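Long-range contact in branched-chain alpha-ketoacid decarboxylase (Lactococcus lactis, PDB 2VBF), which probably decarboxylates branched-chain and aromatic alpha-keto acids to aldehydes, using thiamine diphosphate and a magnesium ion: residues 370-382 with 520-532. Numbering follows the deposited sequence.
Sequences FIPSSAPLSQDRL and KIVRTENEFVSVM
E525, in the first turn of helix 525-537, reaches with an extended chain (chi2 -179°) across to the loop 370-378 and to R381, in the first turn of helix 379-389, which grips its carboxylate side-on. R381 NE meets E525 OE2 at 2.9 Å and R381 NH2 meets E525 OE1 at 3.1 Å, both oxygens lying near the guanidinium plane. The two flat groups are turned 32° apart, and both nitrogens come in from above the carboxylate plane. Bends at chi2 and chi3 fold the R381 chain back over OE2, and F370 CE2 lies over one guanidinium face, toward its rim. OE1 also accepts from S373 N (2.9 Å, on its anti side) and, from well above the plane, from S373 OG, whose oxygen in turn closes an ST turn with A375 N. A water ties OE2 to P376 O and S378 OG. Alongside, E525 N donates to A375 O (3.0 Å) and L377 N to R523 O (2.8 Å), framing a single bridge between P376 and T524; T524 and E527 form the capping box that starts the helix. Apolar packing flanks the polar centre: V529 CG2 sits at the F370 ring edge and against P372 CG (3.7 Å), while L382 CD1 lies over one face of F528, 3.9 Å from its centroid. With an alanine at E525, R381 would probably lose its anionic mate, and S373 N and OG their common acceptor. Buried and bound by several donors, the carboxylate is likely to stay ionised, pinning the loop that leads into helix 379-389 to helix 525-537, which follows edge strand 517-522 of this chain's C-terminal parallel sheet.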
loop_
_atom_site.group_PDB
_atom_site.type_symbol
_atom_site.label_atom_id
_atom_site.label_comp_id
_atom_site.label_asym_id
_atom_site.label_seq_id
_atom_site.Cartn_x
_atom_site.Cartn_y
_atom_site.Cartn_z
ATOM N N PHE A 370 21.145 28.970 -19.188
ATOM C CA PHE A 370 19.797 28.828 -19.730
ATOM C C PHE A 370 19.180 30.197 -19.949
ATOM O O PHE A 370 18.975 30.950 -18.994
ATOM C CB PHE A 370 18.886 28.004 -18.810
ATOM C CG PHE A 370 17.537 27.715 -19.416
ATOM C CD1 PHE A 370 16.426 28.485 -19.091
ATOM C CD2 PHE A 370 17.391 26.700 -20.345
ATOM C CE1 PHE A 370 15.189 28.223 -19.667
ATOM C CE2 PHE A 370 16.155 26.432 -20.924
ATOM C CZ PHE A 370 15.056 27.197 -20.587
ATOM N N ILE A 371 18.895 30.501 -21.208
ATOM C CA ILE A 371 18.220 31.739 -21.579
ATOM C C ILE A 371 16.833 31.338 -22.061
ATOM O O ILE A 371 16.718 30.711 -23.104
ATOM C CB ILE A 371 18.947 32.479 -22.731
ATOM C CG1 ILE A 371 20.453 32.642 -22.456
ATOM C CG2 ILE A 371 18.299 33.848 -22.958
ATOM C CD1 ILE A 371 20.774 33.639 -21.365
ATOM N N PRO A 372 15.778 31.692 -21.305
ATOM C CA PRO A 372 14.447 31.252 -21.724
ATOM C C PRO A 372 13.927 31.985 -22.957
ATOM O O PRO A 372 14.361 33.106 -23.244
ATOM C CB PRO A 372 13.566 31.576 -20.515
ATOM C CG PRO A 372 14.277 32.672 -19.810
ATOM C CD PRO A 372 15.740 32.470 -20.056
ATOM N N SER A 373 13.029 31.322 -23.680
ATOM C CA SER A 373 12.252 31.935 -24.749
ATOM C C SER A 373 10.765 31.767 -24.424
ATOM O O SER A 373 10.408 31.238 -23.362
ATOM C CB SER A 373 12.577 31.269 -26.081
ATOM O OG SER A 373 12.015 29.968 -26.163
ATOM N N SER A 374 9.904 32.200 -25.340
ATOM C CA SER A 374 8.468 32.018 -25.192
ATOM C C SER A 374 8.008 30.629 -25.642
ATOM O O SER A 374 6.811 30.355 -25.647
ATOM C CB SER A 374 7.713 33.101 -25.976
ATOM O OG SER A 374 7.861 32.916 -27.375
ATOM N N ALA A 375 8.949 29.758 -26.015
ATOM C CA ALA A 375 8.616 28.440 -26.527
ATOM C C ALA A 375 7.896 27.615 -25.466
ATOM O O ALA A 375 8.159 27.774 -24.275
ATOM C CB ALA A 375 9.865 27.709 -26.991
ATOM N N PRO A 376 6.987 26.732 -25.900
ATOM C CA PRO A 376 6.400 25.797 -24.939
ATOM C C PRO A 376 7.491 24.937 -24.311
ATOM O O PRO A 376 8.482 24.624 -24.965
ATOM C CB PRO A 376 5.470 24.935 -25.800
ATOM C CG PRO A 376 5.222 25.733 -27.042
ATOM C CD PRO A 376 6.474 26.516 -27.263
ATOM N N LEU A 377 7.294 24.559 -23.055
ATOM C CA LEU A 377 8.258 23.723 -22.345
ATOM C C LEU A 377 8.489 22.393 -23.038
ATOM O O LEU A 377 7.546 21.722 -23.447
ATOM C CB LEU A 377 7.770 23.430 -20.930
ATOM C CG LEU A 377 8.329 24.252 -19.789
ATOM C CD1 LEU A 377 7.700 23.721 -18.486
ATOM C CD2 LEU A 377 9.856 24.195 -19.716
ATOM N N SER A 378 9.761 22.026 -23.150
ATOM C CA SER A 378 10.164 20.717 -23.640
ATOM C C SER A 378 11.033 20.067 -22.569
ATOM O O SER A 378 11.642 20.760 -21.735
ATOM C CB SER A 378 10.945 20.841 -24.947
ATOM O OG SER A 378 12.183 21.497 -24.737
ATOM N N GLN A 379 11.099 18.742 -22.606
ATOM C CA GLN A 379 11.827 17.991 -21.585
ATOM C C GLN A 379 13.306 18.372 -21.519
ATOM O O GLN A 379 13.804 18.719 -20.461
ATOM C CB GLN A 379 11.678 16.486 -21.812
ATOM C CG GLN A 379 10.308 15.945 -21.454
ATOM C CD GLN A 379 10.155 15.601 -19.984
ATOM O OE1 GLN A 379 11.137 15.606 -19.231
ATOM N NE2 GLN A 379 8.925 15.300 -19.566
ATOM N N ASP A 380 13.999 18.324 -22.645
ATOM C CA ASP A 380 15.438 18.625 -22.642
ATOM C C ASP A 380 15.749 20.028 -22.106
ATOM O O ASP A 380 16.661 20.197 -21.291
ATOM C CB ASP A 380 16.035 18.414 -24.033
ATOM C CG ASP A 380 16.074 16.947 -24.432
ATOM O OD1 ASP A 380 16.180 16.074 -23.535
ATOM O OD2 ASP A 380 15.993 16.660 -25.642
ATOM N N ARG A 381 14.973 21.021 -22.538
ATOM C CA ARG A 381 15.125 22.391 -22.040
ATOM C C ARG A 381 14.757 22.532 -20.566
ATOM O O ARG A 381 15.381 23.309 -19.840
ATOM C CB ARG A 381 14.294 23.367 -22.889
ATOM C CG ARG A 381 14.756 23.453 -24.340
ATOM C CD ARG A 381 16.007 24.318 -24.490
ATOM N NE ARG A 381 15.719 25.722 -24.212
ATOM C CZ ARG A 381 16.631 26.687 -24.193
ATOM N NH1 ARG A 381 17.908 26.410 -24.416
ATOM N NH2 ARG A 381 16.261 27.932 -23.933
ATOM N N LEU A 382 13.738 21.788 -20.122
ATOM C CA LEU A 382 13.345 21.797 -18.723
ATOM C C LEU A 382 14.534 21.454 -17.829
ATOM O O LEU A 382 14.799 22.164 -16.854
ATOM C CB LEU A 382 12.197 20.811 -18.457
ATOM C CG LEU A 382 11.810 20.562 -16.995
ATOM C CD1 LEU A 382 11.399 21.831 -16.257
ATOM C CD2 LEU A 382 10.676 19.535 -16.898
ATOM N N LYS A 520 0.589 27.171 -9.214
ATOM C CA LYS A 520 0.862 27.721 -10.537
ATOM C C LYS A 520 0.627 26.690 -11.628
ATOM O O LYS A 520 0.800 25.502 -11.391
ATOM C CB LYS A 520 2.331 28.145 -10.654
ATOM C CG LYS A 520 2.830 29.110 -9.614
ATOM C CD LYS A 520 2.296 30.503 -9.847
ATOM C CE LYS A 520 3.008 31.508 -8.958
ATOM N NZ LYS A 520 2.505 32.883 -9.205
ATOM N N ILE A 521 0.278 27.157 -12.827
ATOM C CA ILE A 521 0.347 26.332 -14.040
ATOM C C ILE A 521 1.359 26.962 -15.007
ATOM O O ILE A 521 1.274 28.147 -15.310
ATOM C CB ILE A 521 -1.014 26.181 -14.751
ATOM C CG1 ILE A 521 -2.043 25.524 -13.831
ATOM C CG2 ILE A 521 -0.859 25.357 -16.015
ATOM C CD1 ILE A 521 -3.391 25.228 -14.510
ATOM N N VAL A 522 2.311 26.163 -15.481
ATOM C CA VAL A 522 3.413 26.638 -16.328
ATOM C C VAL A 522 3.415 25.892 -17.660
ATOM O O VAL A 522 3.403 24.660 -17.682
ATOM C CB VAL A 522 4.784 26.453 -15.616
ATOM C CG1 VAL A 522 5.949 26.691 -16.583
ATOM C CG2 VAL A 522 4.875 27.364 -14.401
ATOM N N ARG A 523 3.434 26.641 -18.765
ATOM C CA ARG A 523 3.433 26.064 -20.113
ATOM C C ARG A 523 4.661 26.405 -20.966
ATOM O O ARG A 523 5.009 25.642 -21.876
ATOM C CB ARG A 523 2.159 26.481 -20.861
ATOM C CG ARG A 523 0.874 25.944 -20.239
ATOM C CD ARG A 523 -0.364 26.467 -20.956
ATOM N NE ARG A 523 -1.615 25.983 -20.361
ATOM C CZ ARG A 523 -2.201 24.817 -20.640
ATOM N NH1 ARG A 523 -1.667 23.975 -21.514
ATOM N NH2 ARG A 523 -3.339 24.486 -20.027
ATOM N N THR A 524 5.311 27.535 -20.690
ATOM C CA THR A 524 6.413 28.020 -21.522
ATOM C C THR A 524 7.703 28.140 -20.710
ATOM O O THR A 524 7.684 28.106 -19.476
ATOM C CB THR A 524 6.095 29.418 -22.137
ATOM O OG1 THR A 524 6.111 30.402 -21.096
ATOM C CG2 THR A 524 4.722 29.422 -22.837
ATOM N N GLU A 525 8.824 28.283 -21.406
ATOM C CA GLU A 525 10.117 28.438 -20.745
ATOM C C GLU A 525 10.167 29.707 -19.903
ATOM O O GLU A 525 10.716 29.690 -18.816
ATOM C CB GLU A 525 11.265 28.459 -21.743
ATOM C CG GLU A 525 11.389 27.226 -22.635
ATOM C CD GLU A 525 12.568 27.314 -23.586
ATOM O OE1 GLU A 525 13.209 28.389 -23.649
ATOM O OE2 GLU A 525 12.863 26.319 -24.281
ATOM N N ASN A 526 9.616 30.809 -20.413
ATOM C CA ASN A 526 9.595 32.074 -19.665
ATOM C C ASN A 526 8.834 31.951 -18.358
ATOM O O ASN A 526 9.263 32.462 -17.318
ATOM C CB ASN A 526 8.928 33.191 -20.486
ATOM C CG ASN A 526 9.841 33.783 -21.534
ATOM O OD1 ASN A 526 11.058 33.850 -21.357
ATOM N ND2 ASN A 526 9.252 34.233 -22.638
ATOM N N GLU A 527 7.681 31.294 -18.430
ATOM C CA GLU A 527 6.865 31.052 -17.252
ATOM C C GLU A 527 7.611 30.188 -16.240
ATOM O O GLU A 527 7.549 30.454 -15.047
ATOM C CB GLU A 527 5.547 30.383 -17.638
ATOM C CG GLU A 527 4.545 31.343 -18.253
ATOM C CD GLU A 527 3.451 30.643 -19.027
ATOM O OE1 GLU A 527 3.375 29.403 -18.969
ATOM O OE2 GLU A 527 2.660 31.340 -19.706
ATOM N N PHE A 528 8.329 29.180 -16.726
ATOM C CA PHE A 528 9.093 28.297 -15.839
ATOM C C PHE A 528 10.165 29.053 -15.055
ATOM O O PHE A 528 10.248 28.942 -13.832
ATOM C CB PHE A 528 9.741 27.146 -16.590
ATOM C CG PHE A 528 10.510 26.228 -15.686
ATOM C CD1 PHE A 528 9.843 25.286 -14.912
ATOM C CD2 PHE A 528 11.886 26.352 -15.550
ATOM C CE1 PHE A 528 10.544 24.468 -14.035
ATOM C CE2 PHE A 528 12.587 25.529 -14.690
ATOM C CZ PHE A 528 11.908 24.586 -13.935
ATOM N N VAL A 529 10.965 29.844 -15.765
ATOM C CA VAL A 529 12.000 30.662 -15.132
ATOM C C VAL A 529 11.406 31.652 -14.126
ATOM O O VAL A 529 11.934 31.783 -13.020
ATOM C CB VAL A 529 12.872 31.387 -16.189
ATOM C CG1 VAL A 529 13.770 32.428 -15.533
ATOM C CG2 VAL A 529 13.702 30.372 -16.955
ATOM N N SER A 530 10.305 32.318 -14.485
ATOM C CA SER A 530 9.646 33.280 -13.587
ATOM C C SER A 530 9.206 32.619 -12.282
ATOM O O SER A 530 9.526 33.096 -11.196
ATOM C CB SER A 530 8.437 33.938 -14.273
ATOM O OG SER A 530 7.743 34.831 -13.398
ATOM N N VAL A 531 8.490 31.506 -12.402
ATOM C CA VAL A 531 7.964 30.805 -11.232
ATOM C C VAL A 531 9.074 30.156 -10.402
ATOM O O VAL A 531 9.022 30.166 -9.176
ATOM C CB VAL A 531 6.929 29.728 -11.628
ATOM C CG1 VAL A 531 6.493 28.953 -10.405
ATOM C CG2 VAL A 531 5.721 30.369 -12.321
ATOM N N MET A 532 10.071 29.584 -11.062
ATOM C CA MET A 532 11.199 28.993 -10.348
ATOM C C MET A 532 11.922 30.028 -9.484
ATOM O O MET A 532 12.224 29.766 -8.327
ATOM C CB MET A 532 12.181 28.351 -11.323
ATOM C CG MET A 532 13.506 27.990 -10.696
ATOM S SD MET A 532 13.386 26.625 -9.536
ATOM C CE MET A 532 13.856 25.351 -10.691
HETATM O O HOH W 1 11.251 24.251 -24.473
#